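Local atomic coordinates of molybdate-binding protein MolA (PDB entry 3PSA), a protein that binds molybdate and tungstate in the periplasm, with selectivity against sulfate and phosphate, and serves the MolBCA ABC transporter in low-affinity molybdate import. Residues A21-H26 with K39-V44; K49-K54 with D242-V247; R2-Q7 with I147-E152; A236-Q241 with K266-M271. All blocks are in the same frame, centred on the assembly; numbering follows the deposited sequence.

In the fold
Contacts 1 and 4 are two versions of one arrangement: each pairs an outermost strand with its inner neighbour in a separate four-stranded parallel sheet, on opposite sides of the chain's centre, with centres about 32 Å apart. Both rely on backbone hydrogen bonds and aliphatic side chains, but contact 1 is more fully buried. Contact 2 lies between the two sheets and is partly open; its chemistry is polar, with an arginine, waters and the anion. It touches contact 1 through H26 against Q51 and R243, and contact 4 through D242 and P245 against L270. Contact 3, the most peripheral, ties the N-terminal strand to a helix end whose F151 packs on A21 and I41 of contact 1.

Contact 1. Residues A21-H26 with K39-V44; sequences AVVLQH and KQIVGV. With WO4 (tungstate(VI)ion), chain B.
Backbone hydrogen bonds join A21-V23 to Q40-G43 in parallel. A21 N donates to Q40 O at 2.9 Å, and V23 N reaches G43 O at 2.9 Å. Between them A21 O takes two donors: V42 N at 2.7 Å, and G43 N, a weak bond at 3.5 Å. This sharing marks a beta bulge, where the register slips by one residue between A21 and V22.

Among the apolar contacts, V23 and I41 cross obliquely, CG2 meeting CD1 at 3.9 Å. With V23 CG1 anti to the backbone N (chi1 -179°), CG2 is left beside that N, facing I41. Small A21 admits F151 of helix 132-151 to the same face, while branched V23 and I41 fill it against helix 26-34. On the other face V22 lies over G43, whose lack of a side chain gives CG2 room.

The polar end is H26, which donates from NE2 to tungstate O2 at 2.7 Å, nearly straight (169°) and in the ring plane. Strand 21-24, helix 26-34 and strand 41-44 form a beta-alpha-beta crossover that delivers a molybdate-binding histidine to the inter-lobe cleft characteristic of periplasmic binding proteins.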
loop_
_atom_site.group_PDB
_atom_site.type_symbol
_atom_site.label_atom_id
_atom_site.label_comp_id
_atom_site.label_asym_id
_atom_site.label_seq_id
_atom_site.Cartn_x
_atom_site.Cartn_y
_atom_site.Cartn_z
ATOM N N ALA A 21 -19.973 -4.472 -6.168
ATOM C CA ALA A 21 -19.030 -4.654 -5.099
ATOM C C ALA A 21 -18.916 -3.399 -4.224
ATOM O O ALA A 21 -19.012 -2.257 -4.727
ATOM C CB ALA A 21 -17.694 -5.029 -5.679
ATOM N N VAL A 22 -18.761 -3.620 -2.927
ATOM C CA VAL A 22 -18.492 -2.545 -1.985
ATOM C C VAL A 22 -17.085 -2.799 -1.470
ATOM O O VAL A 22 -16.789 -3.862 -0.965
ATOM C CB VAL A 22 -19.538 -2.444 -0.821
ATOM C CG1 VAL A 22 -19.029 -1.509 0.279
ATOM C CG2 VAL A 22 -20.825 -1.883 -1.364
ATOM N N VAL A 23 -16.220 -1.818 -1.618
ATOM C CA VAL A 23 -14.820 -2.012 -1.290
ATOM C C VAL A 23 -14.410 -1.162 -0.099
ATOM O O VAL A 23 -14.192 0.057 -0.228
ATOM C CB VAL A 23 -13.963 -1.696 -2.508
ATOM C CG1 VAL A 23 -12.512 -1.930 -2.161
ATOM C CG2 VAL A 23 -14.373 -2.651 -3.680
ATOM N N LEU A 24 -14.288 -1.811 1.065
ATOM C CA LEU A 24 -14.006 -1.049 2.303
ATOM C C LEU A 24 -12.502 -1.100 2.661
ATOM O O LEU A 24 -12.120 -1.229 3.834
ATOM C CB LEU A 24 -14.899 -1.485 3.500
ATOM C CG LEU A 24 -16.444 -1.419 3.312
ATOM C CD1 LEU A 24 -17.145 -1.949 4.486
ATOM C CD2 LEU A 24 -17.024 -0.047 2.993
ATOM N N GLN A 25 -11.640 -0.988 1.652
ATOM C CA GLN A 25 -10.201 -0.960 1.910
ATOM C C GLN A 25 -9.572 -0.278 0.735
ATOM O O GLN A 25 -9.879 -0.622 -0.434
ATOM C CB GLN A 25 -9.617 -2.366 1.972
ATOM C CG GLN A 25 -8.130 -2.383 2.356
ATOM C CD GLN A 25 -7.424 -3.666 1.965
ATOM O OE1 GLN A 25 -6.882 -4.390 2.824
ATOM N NE2 GLN A 25 -7.400 -3.952 0.684
ATOM N N HIS A 26 -8.697 0.696 1.025
ATOM C CA HIS A 26 -8.094 1.482 -0.016
ATOM C C HIS A 26 -7.094 0.697 -0.891
ATOM O O HIS A 26 -6.985 0.965 -2.102
ATOM C CB HIS A 26 -7.446 2.760 0.574
ATOM C CG HIS A 26 -6.518 2.506 1.732
ATOM N ND1 HIS A 26 -6.956 2.044 2.954
ATOM C CD2 HIS A 26 -5.193 2.733 1.888
ATOM C CE1 HIS A 26 -5.947 1.933 3.794
ATOM N NE2 HIS A 26 -4.857 2.345 3.172
ATOM N N LYS A 39 -16.309 -0.169 -12.815
ATOM C CA LYS A 39 -17.726 -0.256 -13.244
ATOM C C LYS A 39 -18.534 -1.302 -12.470
ATOM O O LYS A 39 -19.784 -1.240 -12.429
ATOM C CB LYS A 39 -17.830 -0.431 -14.753
ATOM C CG LYS A 39 -17.183 0.779 -15.492
ATOM C CD LYS A 39 -17.501 0.817 -16.994
ATOM C CE LYS A 39 -16.574 1.832 -17.713
ATOM N NZ LYS A 39 -15.134 1.432 -17.577
ATOM N N GLN A 40 -17.815 -2.184 -11.772
ATOM C CA GLN A 40 -18.414 -3.231 -10.980
ATOM C C GLN A 40 -18.437 -2.865 -9.488
ATOM O O GLN A 40 -18.737 -3.729 -8.650
ATOM C CB GLN A 40 -17.672 -4.557 -11.205
ATOM C CG GLN A 40 -17.669 -5.007 -12.685
ATOM C CD GLN A 40 -16.687 -6.108 -12.958
ATOM O OE1 GLN A 40 -16.830 -7.235 -12.467
ATOM N NE2 GLN A 40 -15.660 -5.785 -13.703
ATOM N N ILE A 41 -18.102 -1.613 -9.167
ATOM C CA ILE A 41 -18.086 -1.163 -7.756
ATOM C C ILE A 41 -19.192 -0.135 -7.511
ATOM O O ILE A 41 -19.427 0.764 -8.353
ATOM C CB ILE A 41 -16.704 -0.545 -7.336
ATOM C CG1 ILE A 41 -15.577 -1.582 -7.547
ATOM C CG2 ILE A 41 -16.776 0.047 -5.886
ATOM C CD1 ILE A 41 -14.121 -1.143 -7.230
ATOM N N VAL A 42 -19.921 -0.292 -6.406
ATOM C CA VAL A 42 -20.958 0.668 -6.091
ATOM C C VAL A 42 -20.804 1.406 -4.753
ATOM O O VAL A 42 -21.621 2.273 -4.445
ATOM C CB VAL A 42 -22.394 0.047 -6.194
ATOM C CG1 VAL A 42 -22.712 -0.377 -7.629
ATOM C CG2 VAL A 42 -22.568 -1.133 -5.181
ATOM N N GLY A 43 -19.812 1.031 -3.941
ATOM C CA GLY A 43 -19.524 1.766 -2.720
ATOM C C GLY A 43 -18.083 1.591 -2.309
ATOM O O GLY A 43 -17.455 0.603 -2.672
ATOM N N VAL A 44 -17.553 2.578 -1.602
ATOM C CA VAL A 44 -16.156 2.545 -1.180
ATOM C C VAL A 44 -16.051 3.019 0.275
ATOM O O VAL A 44 -16.976 3.626 0.805
ATOM C CB VAL A 44 -15.152 3.316 -2.177
ATOM C CG1 VAL A 44 -15.188 2.686 -3.546
ATOM C CG2 VAL A 44 -15.468 4.774 -2.275
HETATM W W WO4 B . -1.355 1.577 5.178
HETATM O O1 WO4 B . -2.607 0.721 6.343
HETATM O O2 WO4 B . -2.409 2.755 4.269
HETATM O O3 WO4 B . 0.185 2.611 5.461
HETATM O O4 WO4 B . -0.866 0.331 4.013
#

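Contact 2. Residues K49-K54 with D242-V247; sequences KKQLGK and DRYPDV. With WO4 (tungstate(VI)ion), chain B.
R243 is bonded to the carbonyl of Q51 at the end of helix 48-52 and reaches the tungstate in the anion site of a periplasmic binding protein of the Fe/B12 family. R243 NH2 donates to tungstate O3 at 3.0 Å and to tungstate O2 at 3.2 Å; NH1 joins it on O2. A guanidinium suits an oxyanion because its edge presents several N-H groups at once.

R243 NH1 also donates to Q51 O at 2.9 Å, in both the guanidinium and carbonyl planes and on a lone pair. With Q241 OE1 accepting from NH2, the group is fixed in rotation. From chi1 62° the chain runs extended to NE, carrying the charge to the anion. R243 CB packs 3.7 Å from G53 CA; the glycine suits both this close approach and its own positive phi.

Farther out, one face of the Y244 ring covers R243 CG, off centre. K50 crosses this tyrosine at about a right angle and donates from NZ to its OH at 3.0 Å. Two waters join the backbones: both donate to R243 O, one also to K50 O, while the other accepts from K54 N at 3.1 Å.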
loop_
_atom_site.group_PDB
_atom_site.type_symbol
_atom_site.label_atom_id
_atom_site.label_comp_id
_atom_site.label_asym_id
_atom_site.label_seq_id
_atom_site.Cartn_x
_atom_site.Cartn_y
_atom_site.Cartn_z
ATOM N N LYS A 49 -10.405 9.453 0.320
ATOM C CA LYS A 49 -9.627 10.624 -0.121
ATOM C C LYS A 49 -8.418 10.800 0.759
ATOM O O LYS A 49 -7.355 11.176 0.247
ATOM C CB LYS A 49 -10.469 11.900 -0.094
ATOM C CG LYS A 49 -11.343 12.025 -1.324
ATOM C CD LYS A 49 -12.133 13.346 -1.331
ATOM C CE LYS A 49 -13.338 13.245 -2.259
ATOM N NZ LYS A 49 -14.193 14.516 -2.340
ATOM N N LYS A 50 -8.602 10.590 2.069
ATOM C CA LYS A 50 -7.483 10.598 3.035
ATOM C C LYS A 50 -6.477 9.477 2.775
ATOM O O LYS A 50 -5.265 9.724 2.759
ATOM C CB LYS A 50 -7.937 10.537 4.503
ATOM C CG LYS A 50 -6.751 10.676 5.454
ATOM C CD LYS A 50 -7.059 11.299 6.806
ATOM C CE LYS A 50 -5.895 11.149 7.743
ATOM N NZ LYS A 50 -5.447 9.750 7.924
ATOM N N GLN A 51 -6.988 8.260 2.565
ATOM C CA GLN A 51 -6.148 7.063 2.452
ATOM C C GLN A 51 -5.412 6.970 1.109
ATOM O O GLN A 51 -4.293 6.428 1.058
ATOM C CB GLN A 51 -6.935 5.781 2.760
ATOM C CG GLN A 51 -7.408 5.679 4.221
ATOM C CD GLN A 51 -6.279 5.701 5.239
ATOM O OE1 GLN A 51 -5.175 5.253 4.968
ATOM N NE2 GLN A 51 -6.562 6.225 6.429
ATOM N N LEU A 52 -6.029 7.505 0.043
ATOM C CA LEU A 52 -5.432 7.485 -1.307
ATOM C C LEU A 52 -4.782 8.803 -1.740
ATOM O O LEU A 52 -4.068 8.839 -2.741
ATOM C CB LEU A 52 -6.437 7.027 -2.370
ATOM C CG LEU A 52 -6.966 5.587 -2.255
ATOM C CD1 LEU A 52 -8.130 5.361 -3.254
ATOM C CD2 LEU A 52 -5.843 4.545 -2.475
ATOM N N GLY A 53 -5.074 9.861 -1.002
ATOM C CA GLY A 53 -4.533 11.181 -1.241
ATOM C C GLY A 53 -5.424 12.004 -2.152
ATOM O O GLY A 53 -6.156 11.447 -2.992
ATOM N N LYS A 54 -5.362 13.328 -1.986
ATOM C CA LYS A 54 -6.237 14.272 -2.729
ATOM C C LYS A 54 -6.265 14.241 -4.263
ATOM O O LYS A 54 -7.266 14.636 -4.848
ATOM C CB LYS A 54 -5.956 15.703 -2.273
ATOM C CG LYS A 54 -4.604 16.215 -2.756
ATOM C CD LYS A 54 -4.368 17.651 -2.271
ATOM C CE LYS A 54 -3.229 18.208 -3.096
ATOM N NZ LYS A 54 -3.550 18.474 -4.531
ATOM N N ASP A 242 3.296 10.557 -0.411
ATOM C CA ASP A 242 2.670 11.579 -1.254
ATOM C C ASP A 242 1.297 11.998 -0.752
ATOM O O ASP A 242 0.877 13.153 -1.001
ATOM C CB ASP A 242 2.517 11.057 -2.675
ATOM C CG ASP A 242 2.127 12.159 -3.635
ATOM O OD1 ASP A 242 2.764 13.253 -3.599
ATOM O OD2 ASP A 242 1.162 11.928 -4.370
ATOM N N ARG A 243 0.579 11.085 -0.076
ATOM C CA ARG A 243 -0.800 11.389 0.370
ATOM C C ARG A 243 -0.800 12.355 1.540
ATOM O O ARG A 243 -1.851 12.941 1.814
ATOM C CB ARG A 243 -1.583 10.131 0.744
ATOM C CG ARG A 243 -0.981 9.375 1.875
ATOM C CD ARG A 243 -1.644 8.040 2.076
ATOM N NE ARG A 243 -0.830 7.205 2.958
ATOM C CZ ARG A 243 -1.213 6.011 3.380
ATOM N NH1 ARG A 243 -2.409 5.552 3.025
ATOM N NH2 ARG A 243 -0.422 5.287 4.169
ATOM N N TYR A 244 0.358 12.512 2.204
ATOM C CA TYR A 244 0.515 13.425 3.347
ATOM C C TYR A 244 1.500 14.583 3.146
ATOM O O TYR A 244 2.412 14.762 3.966
ATOM C CB TYR A 244 0.869 12.631 4.615
ATOM C CG TYR A 244 -0.221 11.647 5.002
ATOM C CD1 TYR A 244 -1.556 12.058 5.114
ATOM C CD2 TYR A 244 0.076 10.298 5.238
ATOM C CE1 TYR A 244 -2.570 11.143 5.471
ATOM C CE2 TYR A 244 -0.933 9.381 5.597
ATOM C CZ TYR A 244 -2.249 9.814 5.710
ATOM O OH TYR A 244 -3.246 8.911 6.062
ATOM N N PRO A 245 1.278 15.423 2.108
ATOM C CA PRO A 245 2.318 16.383 1.708
ATOM C C PRO A 245 2.584 17.492 2.764
ATOM O O PRO A 245 3.705 17.992 2.820
ATOM C CB PRO A 245 1.767 16.971 0.396
ATOM C CG PRO A 245 0.275 16.952 0.602
ATOM C CD PRO A 245 0.012 15.671 1.397
ATOM N N ASP A 246 1.606 17.824 3.613
ATOM C CA ASP A 246 1.803 18.886 4.636
ATOM C C ASP A 246 2.942 18.555 5.600
ATOM O O ASP A 246 3.504 19.454 6.247
ATOM C CB ASP A 246 0.555 19.137 5.518
ATOM C CG ASP A 246 -0.668 19.615 4.746
ATOM O OD1 ASP A 246 -0.545 20.139 3.621
ATOM O OD2 ASP A 246 -1.774 19.455 5.316
ATOM N N VAL A 247 3.263 17.268 5.721
ATOM C CA VAL A 247 4.273 16.797 6.674
ATOM C C VAL A 247 5.674 17.340 6.322
ATOM O O VAL A 247 6.482 17.637 7.217
ATOM C CB VAL A 247 4.276 15.237 6.804
ATOM C CG1 VAL A 247 5.530 14.741 7.512
ATOM C CG2 VAL A 247 2.989 14.716 7.489
HETATM W W WO4 B . -1.355 1.577 5.178
HETATM O O1 WO4 B . -2.607 0.721 6.343
HETATM O O2 WO4 B . -2.409 2.755 4.269
HETATM O O3 WO4 B . 0.185 2.611 5.461
HETATM O O4 WO4 B . -0.866 0.331 4.013
HETATM O O HOH W 1 -4.271 12.293 2.823
HETATM O O HOH W 2 -3.088 14.406 -0.245
#

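Contact 3. Residues R2-Q7 with I147-E152; sequences RIITDQ and IAEVFE
The guanidinium of R2 meets the last turn of helix 132-151 edge-on and grips two successive carbonyls. R2 NH2 donates to V150 O at 2.8 Å, almost straight (167°), with the oxygen in the guanidinium plane. R2 NH1 donates to E149 O, also at 2.8 Å, but more bent, and stands well above that carbonyl plane. An arginine suits a helix C-terminus, where its several donors can serve carbonyls at the end of the helical bonding pattern and its positive charge would probably be favoured by the helix dipole. The long side chain turns at chi3 (-79°), bringing the planar group across to the helix, and NE is held by P15 O, so all three guanidinium nitrogens have partners.

E149 O has a second donor, E152 N, which arrives from the opposite face of its plane at 3.0 Å. This bond belongs to the Schellman motif that ends the helix, with E152 at positive phi. The aliphatic part of E152 passes near R2, E152 CG lying 3.9 Å from R2 NH1. The acid's OE1 accepts from H17 ND1.

I4 lies two residues along the strand, on the same side as R2. I4 and E149 run alongside each other, head to tail, with I4 CG2 against the carboxylate carbon CD of E149 at 3.6 Å. The methyl of buried I4 thus packs against the flat end of an exposed acid.

The strand and helix run nearly antiparallel (166°). With its partner 11-14, strand 2-5 forms a two-stranded antiparallel hairpin, pinned here to a Schellman-capped helix C-terminus away from the anion site.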
loop_
_atom_site.group_PDB
_atom_site.type_symbol
_atom_site.label_atom_id
_atom_site.label_comp_id
_atom_site.label_asym_id
_atom_site.label_seq_id
_atom_site.Cartn_x
_atom_site.Cartn_y
_atom_site.Cartn_z
ATOM N N ARG A 2 -19.446 -19.363 -6.906
ATOM C CA ARG A 2 -18.064 -19.800 -6.885
ATOM C C ARG A 2 -17.655 -19.832 -5.438
ATOM O O ARG A 2 -18.156 -19.020 -4.660
ATOM C CB ARG A 2 -17.166 -18.830 -7.663
ATOM C CG ARG A 2 -17.690 -18.490 -9.078
ATOM C CD ARG A 2 -16.871 -17.379 -9.762
ATOM N NE ARG A 2 -17.210 -16.043 -9.295
ATOM C CZ ARG A 2 -16.486 -14.962 -9.569
ATOM N NH1 ARG A 2 -15.386 -15.096 -10.297
ATOM N NH2 ARG A 2 -16.853 -13.763 -9.117
ATOM N N ILE A 3 -16.756 -20.742 -5.064
ATOM C CA ILE A 3 -16.106 -20.671 -3.737
ATOM C C ILE A 3 -14.665 -20.173 -3.867
ATOM O O ILE A 3 -13.854 -20.727 -4.597
ATOM C CB ILE A 3 -16.108 -22.052 -2.983
ATOM C CG1 ILE A 3 -17.534 -22.551 -2.718
ATOM C CG2 ILE A 3 -15.415 -21.969 -1.668
ATOM C CD1 ILE A 3 -17.606 -24.056 -2.479
ATOM N N ILE A 4 -14.337 -19.125 -3.117
ATOM C CA ILE A 4 -12.955 -18.665 -3.008
ATOM C C ILE A 4 -12.456 -18.813 -1.592
ATOM O O ILE A 4 -13.231 -19.032 -0.654
ATOM C CB ILE A 4 -12.798 -17.174 -3.455
ATOM C CG1 ILE A 4 -13.655 -16.244 -2.562
ATOM C CG2 ILE A 4 -13.114 -17.049 -4.953
ATOM C CD1 ILE A 4 -12.972 -15.686 -1.243
ATOM N N THR A 5 -11.141 -18.693 -1.417
ATOM C CA THR A 5 -10.599 -18.603 -0.078
ATOM C C THR A 5 -9.977 -17.225 0.100
ATOM O O THR A 5 -9.127 -16.818 -0.699
ATOM C CB THR A 5 -9.544 -19.701 0.153
ATOM O OG1 THR A 5 -10.140 -20.971 -0.137
ATOM C CG2 THR A 5 -9.047 -19.695 1.568
ATOM N N ASP A 6 -10.404 -16.488 1.116
ATOM C CA ASP A 6 -9.833 -15.145 1.290
ATOM C C ASP A 6 -8.536 -15.180 2.075
ATOM O O ASP A 6 -8.036 -16.264 2.428
ATOM C CB ASP A 6 -10.849 -14.101 1.792
ATOM C CG ASP A 6 -11.221 -14.258 3.297
ATOM O OD1 ASP A 6 -10.555 -14.975 4.069
ATOM O OD2 ASP A 6 -12.202 -13.632 3.714
ATOM N N GLN A 7 -7.962 -13.997 2.300
ATOM C CA GLN A 7 -6.700 -13.919 3.027
ATOM C C GLN A 7 -6.817 -13.979 4.553
ATOM O O GLN A 7 -5.814 -13.796 5.282
ATOM C CB GLN A 7 -5.874 -12.732 2.524
ATOM C CG GLN A 7 -5.535 -12.946 1.036
ATOM C CD GLN A 7 -4.622 -11.907 0.482
ATOM O OE1 GLN A 7 -4.894 -10.699 0.573
ATOM N NE2 GLN A 7 -3.542 -12.354 -0.149
ATOM N N ILE A 147 -8.520 -10.764 -6.002
ATOM C CA ILE A 147 -9.303 -9.612 -6.446
ATOM C C ILE A 147 -9.702 -9.738 -7.922
ATOM O O ILE A 147 -10.886 -9.542 -8.305
ATOM C CB ILE A 147 -8.582 -8.251 -6.137
ATOM C CG1 ILE A 147 -8.367 -8.128 -4.632
ATOM C CG2 ILE A 147 -9.415 -7.076 -6.714
ATOM C CD1 ILE A 147 -7.312 -7.105 -4.127
ATOM N N ALA A 148 -8.712 -10.075 -8.747
ATOM C CA ALA A 148 -8.933 -10.311 -10.164
ATOM C C ALA A 148 -9.919 -11.445 -10.456
ATOM O O ALA A 148 -10.745 -11.269 -11.325
ATOM C CB ALA A 148 -7.594 -10.517 -10.907
ATOM N N GLU A 149 -9.856 -12.550 -9.711
ATOM C CA GLU A 149 -10.851 -13.658 -9.785
ATOM C C GLU A 149 -12.269 -13.134 -9.545
ATOM O O GLU A 149 -13.188 -13.321 -10.357
ATOM C CB GLU A 149 -10.504 -14.767 -8.757
ATOM C CG GLU A 149 -11.546 -15.905 -8.678
ATOM C CD GLU A 149 -11.068 -17.141 -7.898
ATOM O OE1 GLU A 149 -10.129 -17.051 -7.078
ATOM O OE2 GLU A 149 -11.642 -18.226 -8.111
ATOM N N VAL A 150 -12.426 -12.413 -8.443
ATOM C CA VAL A 150 -13.734 -11.953 -8.002
ATOM C C VAL A 150 -14.395 -11.117 -9.119
ATOM O O VAL A 150 -15.567 -11.313 -9.466
ATOM C CB VAL A 150 -13.625 -11.145 -6.694
ATOM C CG1 VAL A 150 -15.004 -10.549 -6.307
ATOM C CG2 VAL A 150 -13.149 -12.004 -5.561
ATOM N N PHE A 151 -13.606 -10.237 -9.718
ATOM C CA PHE A 151 -14.090 -9.292 -10.706
ATOM C C PHE A 151 -13.978 -9.809 -12.159
ATOM O O PHE A 151 -14.352 -9.092 -13.091
ATOM C CB PHE A 151 -13.273 -8.000 -10.577
ATOM C CG PHE A 151 -13.669 -7.116 -9.409
ATOM C CD1 PHE A 151 -14.922 -6.509 -9.371
ATOM C CD2 PHE A 151 -12.761 -6.838 -8.374
ATOM C CE1 PHE A 151 -15.300 -5.659 -8.299
ATOM C CE2 PHE A 151 -13.115 -5.975 -7.314
ATOM C CZ PHE A 151 -14.416 -5.397 -7.285
ATOM N N GLU A 152 -13.485 -11.042 -12.322
ATOM C CA GLU A 152 -13.257 -11.702 -13.621
ATOM C C GLU A 152 -12.376 -10.826 -14.510
ATOM O O GLU A 152 -12.747 -10.495 -15.631
ATOM C CB GLU A 152 -14.576 -12.051 -14.314
ATOM C CG GLU A 152 -15.397 -13.061 -13.577
ATOM C CD GLU A 152 -16.765 -13.178 -14.191
ATOM O OE1 GLU A 152 -17.615 -12.290 -13.939
ATOM O OE2 GLU A 152 -16.972 -14.159 -14.944
#

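Contact 4. Residues A236-Q241 with K266-M271; sequences AVILVQ and KKVFLM
Strands 237-240 and 268-270 run parallel, their axes approaching to 4.9 Å at an angle of 22°, joined by four alternating hydrogen bonds: I238 N to K267 O, F269 N to I238 O, V240 N to F269 O and M271 N to V240 O, the last the shortest at 2.7 Å.

On one face I238 and V268 stand alongside each other, with I238 CG2 4.1 Å from V268 CG1. Next along, V240 CG1 meets L270 CD1 at 3.7 Å; L270 CG is anti to the backbone N (chi1 -169°), and the further turn at chi2 brings CD1 back over the neighbouring strand, 3.4 Å from Q241 O. Branching at CB favours the extended backbone, and these apolar side chains fill the interface with helices 247-252 and 261-264.

On the other face L239 crosses M271 at a slant, its CB 3.8 Å from SD. The flexible methionine bends at chi3, so CE follows the leucine branch toward CD1. L239 CD2 also lies 4.2 Å from F269 CB, while V237 CG1 approaches the phenylalanine ring obliquely.

Q241, just beyond the strand, lies at the anion site, bonded to R243 and Y196. Edge strand 268-270 and its inner neighbour belong to a parallel alpha/beta sheet of order 2-1-3-4, matched by that of the other lobe, and the inner strand's C-terminal end leads into the binding cleft.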
loop_
_atom_site.group_PDB
_atom_site.type_symbol
_atom_site.label_atom_id
_atom_site.label_comp_id
_atom_site.label_asym_id
_atom_site.label_seq_id
_atom_site.Cartn_x
_atom_site.Cartn_y
_atom_site.Cartn_z
ATOM N N ALA A 236 19.499 9.435 8.164
ATOM C CA ALA A 236 20.218 10.159 7.099
ATOM C C ALA A 236 19.298 10.831 6.107
ATOM O O ALA A 236 19.695 11.823 5.506
ATOM C CB ALA A 236 21.145 9.232 6.364
ATOM N N VAL A 237 18.073 10.300 6.009
ATOM C CA VAL A 237 17.101 10.616 4.964
ATOM C C VAL A 237 15.723 10.477 5.617
ATOM O O VAL A 237 15.485 9.517 6.343
ATOM C CB VAL A 237 17.200 9.614 3.829
ATOM C CG1 VAL A 237 16.055 9.793 2.861
ATOM C CG2 VAL A 237 18.562 9.754 3.093
ATOM N N ILE A 238 14.867 11.470 5.441
ATOM C CA ILE A 238 13.471 11.312 5.869
ATOM C C ILE A 238 12.564 11.342 4.662
ATOM O O ILE A 238 12.681 12.211 3.787
ATOM C CB ILE A 238 13.072 12.365 6.915
ATOM C CG1 ILE A 238 13.774 12.088 8.249
ATOM C CG2 ILE A 238 11.535 12.481 7.092
ATOM C CD1 ILE A 238 13.868 13.408 9.087
ATOM N N LEU A 239 11.631 10.390 4.647
ATOM C CA LEU A 239 10.701 10.235 3.558
ATOM C C LEU A 239 9.326 10.510 4.094
ATOM O O LEU A 239 9.066 10.264 5.285
ATOM C CB LEU A 239 10.775 8.815 2.988
ATOM C CG LEU A 239 12.165 8.425 2.440
ATOM C CD1 LEU A 239 12.069 7.008 1.960
ATOM C CD2 LEU A 239 12.544 9.323 1.275
ATOM N N VAL A 240 8.507 11.109 3.221
ATOM C CA VAL A 240 7.071 11.327 3.458
ATOM C C VAL A 240 6.246 10.770 2.275
ATOM O O VAL A 240 6.559 10.994 1.111
ATOM C CB VAL A 240 6.812 12.842 3.598
ATOM C CG1 VAL A 240 5.327 13.169 3.818
ATOM C CG2 VAL A 240 7.667 13.442 4.701
ATOM N N GLN A 241 5.178 10.048 2.589
ATOM C CA GLN A 241 4.221 9.585 1.593
ATOM C C GLN A 241 3.506 10.737 0.899
ATOM O O GLN A 241 3.061 11.720 1.547
ATOM C CB GLN A 241 3.184 8.713 2.312
ATOM C CG GLN A 241 3.804 7.488 2.990
ATOM C CD GLN A 241 2.845 6.702 3.876
ATOM O OE1 GLN A 241 1.730 7.146 4.207
ATOM N NE2 GLN A 241 3.283 5.521 4.282
ATOM N N LYS A 266 19.595 18.318 4.154
ATOM C CA LYS A 266 18.481 18.645 3.255
ATOM C C LYS A 266 18.006 17.416 2.484
ATOM O O LYS A 266 17.863 17.439 1.257
ATOM C CB LYS A 266 18.843 19.791 2.300
ATOM C CG LYS A 266 19.636 20.919 2.941
ATOM C CD LYS A 266 19.104 22.231 2.493
ATOM C CE LYS A 266 20.222 23.271 2.470
ATOM N NZ LYS A 266 19.634 24.601 2.673
ATOM N N LYS A 267 17.824 16.323 3.221
ATOM C CA LYS A 267 17.301 15.098 2.661
ATOM C C LYS A 267 15.956 14.755 3.315
ATOM O O LYS A 267 15.782 13.690 3.890
ATOM C CB LYS A 267 18.341 13.984 2.741
ATOM C CG LYS A 267 19.576 14.374 1.939
ATOM C CD LYS A 267 20.600 13.293 1.832
ATOM C CE LYS A 267 21.808 13.851 1.092
ATOM N NZ LYS A 267 22.650 12.826 0.411
ATOM N N VAL A 268 15.017 15.693 3.211
ATOM C CA VAL A 268 13.608 15.412 3.530
ATOM C C VAL A 268 12.839 15.479 2.201
ATOM O O VAL A 268 12.742 16.539 1.543
ATOM C CB VAL A 268 13.029 16.373 4.575
ATOM C CG1 VAL A 268 11.617 15.956 4.993
ATOM C CG2 VAL A 268 13.932 16.434 5.798
ATOM N N PHE A 269 12.353 14.323 1.781
ATOM C CA PHE A 269 11.767 14.151 0.442
ATOM C C PHE A 269 10.345 13.618 0.430
ATOM O O PHE A 269 10.081 12.558 1.009
ATOM C CB PHE A 269 12.615 13.194 -0.373
ATOM C CG PHE A 269 14.007 13.662 -0.549
ATOM C CD1 PHE A 269 14.251 14.942 -1.005
ATOM C CD2 PHE A 269 15.070 12.829 -0.232
ATOM C CE1 PHE A 269 15.557 15.409 -1.154
ATOM C CE2 PHE A 269 16.386 13.285 -0.388
ATOM C CZ PHE A 269 16.610 14.574 -0.852
ATOM N N LEU A 270 9.442 14.342 -0.261
ATOM C CA LEU A 270 8.088 13.854 -0.512
ATOM C C LEU A 270 8.237 12.776 -1.563
ATOM O O LEU A 270 8.884 12.989 -2.608
ATOM C CB LEU A 270 7.160 14.949 -1.057
ATOM C CG LEU A 270 5.652 14.600 -1.114
ATOM C CD1 LEU A 270 5.045 14.228 0.259
ATOM C CD2 LEU A 270 4.804 15.698 -1.809
ATOM N N MET A 271 7.643 11.613 -1.322
ATOM C CA MET A 271 7.785 10.490 -2.268
ATOM C C MET A 271 6.747 10.599 -3.392
ATOM O O MET A 271 5.664 11.152 -3.156
ATOM C CB MET A 271 7.671 9.147 -1.554
ATOM C CG MET A 271 8.913 8.812 -0.733
ATOM S SD MET A 271 8.706 7.299 0.181
ATOM C CE MET A 271 9.339 6.102 -0.968
#